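Local coordinates for alginate biosynthesis protein AlgX (Pseudomonas aeruginosa, PDB 4KNC), which takes part in O-acetylation of the exopolysaccharide alginate and protects the polymer from degradation as it crosses the periplasm, at residues A[238-243]-A[292-297]. Numbering follows the deposited sequence.
Sequences ALVGTS and KILIWE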
ATOM      1  N   ALA A 238       2.644 -13.405  -2.962  1.00 34.79           N
ATOM      2  CA  ALA A 238       1.858 -12.321  -3.532  1.00 32.70           C
ATOM      3  C   ALA A 238       2.477 -10.995  -3.163  1.00 31.17           C
ATOM      4  O   ALA A 238       3.010 -10.831  -2.068  1.00 37.60           O
ATOM      5  CB  ALA A 238       0.428 -12.382  -3.024  1.00 37.58           C
ATOM      6  N   LEU A 239       2.403 -10.050  -4.089  1.00 30.60           N
ATOM      7  CA  LEU A 239       2.971  -8.736  -3.906  1.00 29.89           C
ATOM      8  C   LEU A 239       1.858  -7.705  -3.949  1.00 34.12           C
ATOM      9  O   LEU A 239       1.079  -7.657  -4.906  1.00 32.47           O
ATOM     10  CB  LEU A 239       3.988  -8.455  -5.013  1.00 30.85           C
ATOM     11  CG  LEU A 239       4.587  -7.052  -5.102  1.00 29.49           C
ATOM     12  CD1 LEU A 239       5.285  -6.650  -3.807  1.00 27.66           C
ATOM     13  CD2 LEU A 239       5.544  -6.985  -6.279  1.00 25.27           C
ATOM     14  N   VAL A 240       1.769  -6.889  -2.908  1.00 31.43           N
ATOM     15  CA  VAL A 240       0.843  -5.768  -2.914  1.00 32.60           C
ATOM     16  C   VAL A 240       1.672  -4.505  -2.734  1.00 35.17           C
ATOM     17  O   VAL A 240       2.664  -4.517  -2.003  1.00 32.30           O
ATOM     18  CB  VAL A 240      -0.273  -5.904  -1.844  1.00 31.65           C
ATOM     19  CG1 VAL A 240      -1.221  -7.028  -2.233  1.00 26.58           C
ATOM     20  CG2 VAL A 240       0.311  -6.143  -0.447  1.00 26.11           C
ATOM     21  N   GLY A 241       1.300  -3.437  -3.435  1.00 31.55           N
ATOM     22  CA  GLY A 241       2.168  -2.278  -3.513  1.00 30.72           C
ATOM     23  C   GLY A 241       1.637  -1.135  -4.349  1.00 33.80           C
ATOM     24  O   GLY A 241       0.455  -1.085  -4.668  1.00 30.56           O
ATOM     25  N   THR A 242       2.534  -0.220  -4.699  1.00 30.76           N
ATOM     26  CA  THR A 242       2.176   1.023  -5.363  1.00 31.77           C
ATOM     27  C   THR A 242       2.581   0.975  -6.831  1.00 34.42           C
ATOM     28  O   THR A 242       2.916  -0.093  -7.356  1.00 33.49           O
ATOM     29  CB  THR A 242       2.924   2.182  -4.714  1.00 38.03           C
ATOM     30  OG1 THR A 242       4.330   2.032  -4.971  1.00 31.99           O
ATOM     31  CG2 THR A 242       2.674   2.189  -3.193  1.00 32.57           C
ATOM     32  N   SER A 243       2.579   2.134  -7.492  1.00 26.47           N
ATOM     33  CA  SER A 243       3.067   2.205  -8.863  1.00 27.25           C
ATOM     34  C   SER A 243       4.514   1.693  -8.941  1.00 31.40           C
ATOM     35  O   SER A 243       4.899   1.121  -9.948  1.00 29.36           O
ATOM     36  CB  SER A 243       2.920   3.624  -9.462  1.00 27.67           C
ATOM     37  OG  SER A 243       3.764   4.566  -8.824  1.00 29.97           O
ATOM     38  N   LYS A 292       1.458 -18.182   1.006  1.00 33.16           N
ATOM     39  CA  LYS A 292       2.291 -18.474   2.167  1.00 30.54           C
ATOM     40  C   LYS A 292       3.004 -17.194   2.592  1.00 29.78           C
ATOM     41  O   LYS A 292       3.276 -16.974   3.771  1.00 32.02           O
ATOM     42  CB  LYS A 292       3.342 -19.525   1.796  1.00 35.10           C
ATOM     43  CG  LYS A 292       2.762 -20.822   1.268  1.00 49.82           C
ATOM     44  CD  LYS A 292       2.183 -21.654   2.400  1.00 56.35           C
ATOM     45  CE  LYS A 292       1.582 -22.956   1.892  1.00 63.80           C
ATOM     46  NZ  LYS A 292       0.320 -22.716   1.129  1.00 69.70           N
ATOM     47  N   ILE A 293       3.320 -16.359   1.609  1.00 30.67           N
ATOM     48  CA  ILE A 293       4.063 -15.128   1.847  1.00 34.93           C
ATOM     49  C   ILE A 293       3.384 -13.941   1.144  1.00 35.45           C
ATOM     50  O   ILE A 293       2.994 -14.022  -0.026  1.00 35.12           O
ATOM     51  CB  ILE A 293       5.540 -15.240   1.370  1.00 32.02           C
ATOM     52  CG1 ILE A 293       6.224 -16.476   1.965  1.00 36.80           C
ATOM     53  CG2 ILE A 293       6.325 -13.964   1.710  1.00 29.02           C
ATOM     54  CD1 ILE A 293       7.678 -16.616   1.571  1.00 36.51           C
ATOM     55  N   LEU A 294       3.231 -12.854   1.883  1.00 29.99           N
ATOM     56  CA  LEU A 294       2.653 -11.625   1.360  1.00 36.37           C
ATOM     57  C   LEU A 294       3.700 -10.528   1.467  1.00 30.80           C
ATOM     58  O   LEU A 294       4.156 -10.203   2.568  1.00 29.06           O
ATOM     59  CB  LEU A 294       1.406 -11.239   2.169  1.00 30.52           C
ATOM     60  CG  LEU A 294       0.682  -9.934   1.804  1.00 35.42           C
ATOM     61  CD1 LEU A 294       0.180  -9.969   0.370  1.00 28.32           C
ATOM     62  CD2 LEU A 294      -0.476  -9.694   2.766  1.00 37.60           C
ATOM     63  N   ILE A 295       4.099  -9.977   0.330  1.00 26.20           N
ATOM     64  CA  ILE A 295       5.054  -8.875   0.313  1.00 27.74           C
ATOM     65  C   ILE A 295       4.321  -7.534   0.151  1.00 30.91           C
ATOM     66  O   ILE A 295       3.501  -7.368  -0.747  1.00 30.11           O
ATOM     67  CB  ILE A 295       6.047  -9.032  -0.852  1.00 33.63           C
ATOM     68  CG1 ILE A 295       6.748 -10.389  -0.785  1.00 35.19           C
ATOM     69  CG2 ILE A 295       7.080  -7.906  -0.848  1.00 24.90           C
ATOM     70  CD1 ILE A 295       7.525 -10.687  -2.044  1.00 33.75           C
ATOM     71  N   TRP A 296       4.641  -6.570   1.002  1.00 27.68           N
ATOM     72  CA  TRP A 296       3.900  -5.318   1.035  1.00 29.53           C
ATOM     73  C   TRP A 296       4.852  -4.146   0.890  1.00 31.48           C
ATOM     74  O   TRP A 296       5.671  -3.892   1.764  1.00 31.89           O
ATOM     75  CB  TRP A 296       3.098  -5.230   2.340  1.00 26.43           C
ATOM     76  CG  TRP A 296       2.209  -4.016   2.480  1.00 35.44           C
ATOM     77  CD1 TRP A 296       1.845  -3.121   1.504  1.00 35.37           C
ATOM     78  CD2 TRP A 296       1.592  -3.562   3.688  1.00 30.89           C
ATOM     79  NE1 TRP A 296       1.023  -2.142   2.041  1.00 34.06           N
ATOM     80  CE2 TRP A 296       0.865  -2.387   3.378  1.00 37.98           C
ATOM     81  CE3 TRP A 296       1.593  -4.024   5.005  1.00 33.07           C
ATOM     82  CZ2 TRP A 296       0.143  -1.684   4.340  1.00 39.78           C
ATOM     83  CZ3 TRP A 296       0.867  -3.325   5.960  1.00 36.24           C
ATOM     84  CH2 TRP A 296       0.156  -2.173   5.622  1.00 37.43           C
ATOM     85  N   GLU A 297       4.729  -3.437  -0.230  1.00 28.38           N
ATOM     86  CA  GLU A 297       5.649  -2.366  -0.588  1.00 28.77           C
ATOM     87  C   GLU A 297       4.987  -0.984  -0.522  1.00 34.49           C
ATOM     88  O   GLU A 297       3.919  -0.767  -1.099  1.00 34.26           O
ATOM     89  CB  GLU A 297       6.212  -2.615  -1.994  1.00 23.78           C
ATOM     90  CG  GLU A 297       6.920  -1.403  -2.611  1.00 24.88           C
ATOM     91  CD  GLU A 297       5.971  -0.502  -3.436  1.00 35.78           C
ATOM     92  OE1 GLU A 297       5.925   0.715  -3.152  1.00 29.72           O
ATOM     93  OE2 GLU A 297       5.279  -1.001  -4.358  1.00 37.41           O
TER
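Glu297 OE2 is gripped by the backbone N of Thr242 and the hydroxyl of Ser245, while its sister oxygen, OE1, takes the hydroxyl of Thr242. The buried carboxylate closes the C-terminal end of a pair of parallel strands in the SGNH hydrolase-like domain, where the nucleophile lies just beyond the end of an inner strand of the parallel sheet. Thr242 N reaches Glu297 OE2 at 2.9 Å from above the carboxylate plane, while Thr242 OG1 donates to the syn lone pair of Glu297 OE1 at 2.8 Å. A bend in the glutamate chain (chi2 -91°) swings the carboxylate toward Thr242, just past the end of the neighbouring strand. Ser243, which follows Thr242, is the inferred nucleophile, whose OG is hydrogen-bonded to His150 NE2; the paired carboxylate contacts thus probably steady the turn that carries it. Behind this turn the strands exchange four backbone hydrogen bonds, among them Val240 N to Ile295 O at 2.8 Å. On one face Leu239 CD1 lies 3.7 Å from Ile295 CG2. On the other, helix 275-282 covers Ala238, Val240 and Leu294, and Trp296 NE1 is hydrogen-bonded to Phe273 O. There Val240 CG2 lies 3.9 Å from both Leu294 CD1 and Trp296 CD1.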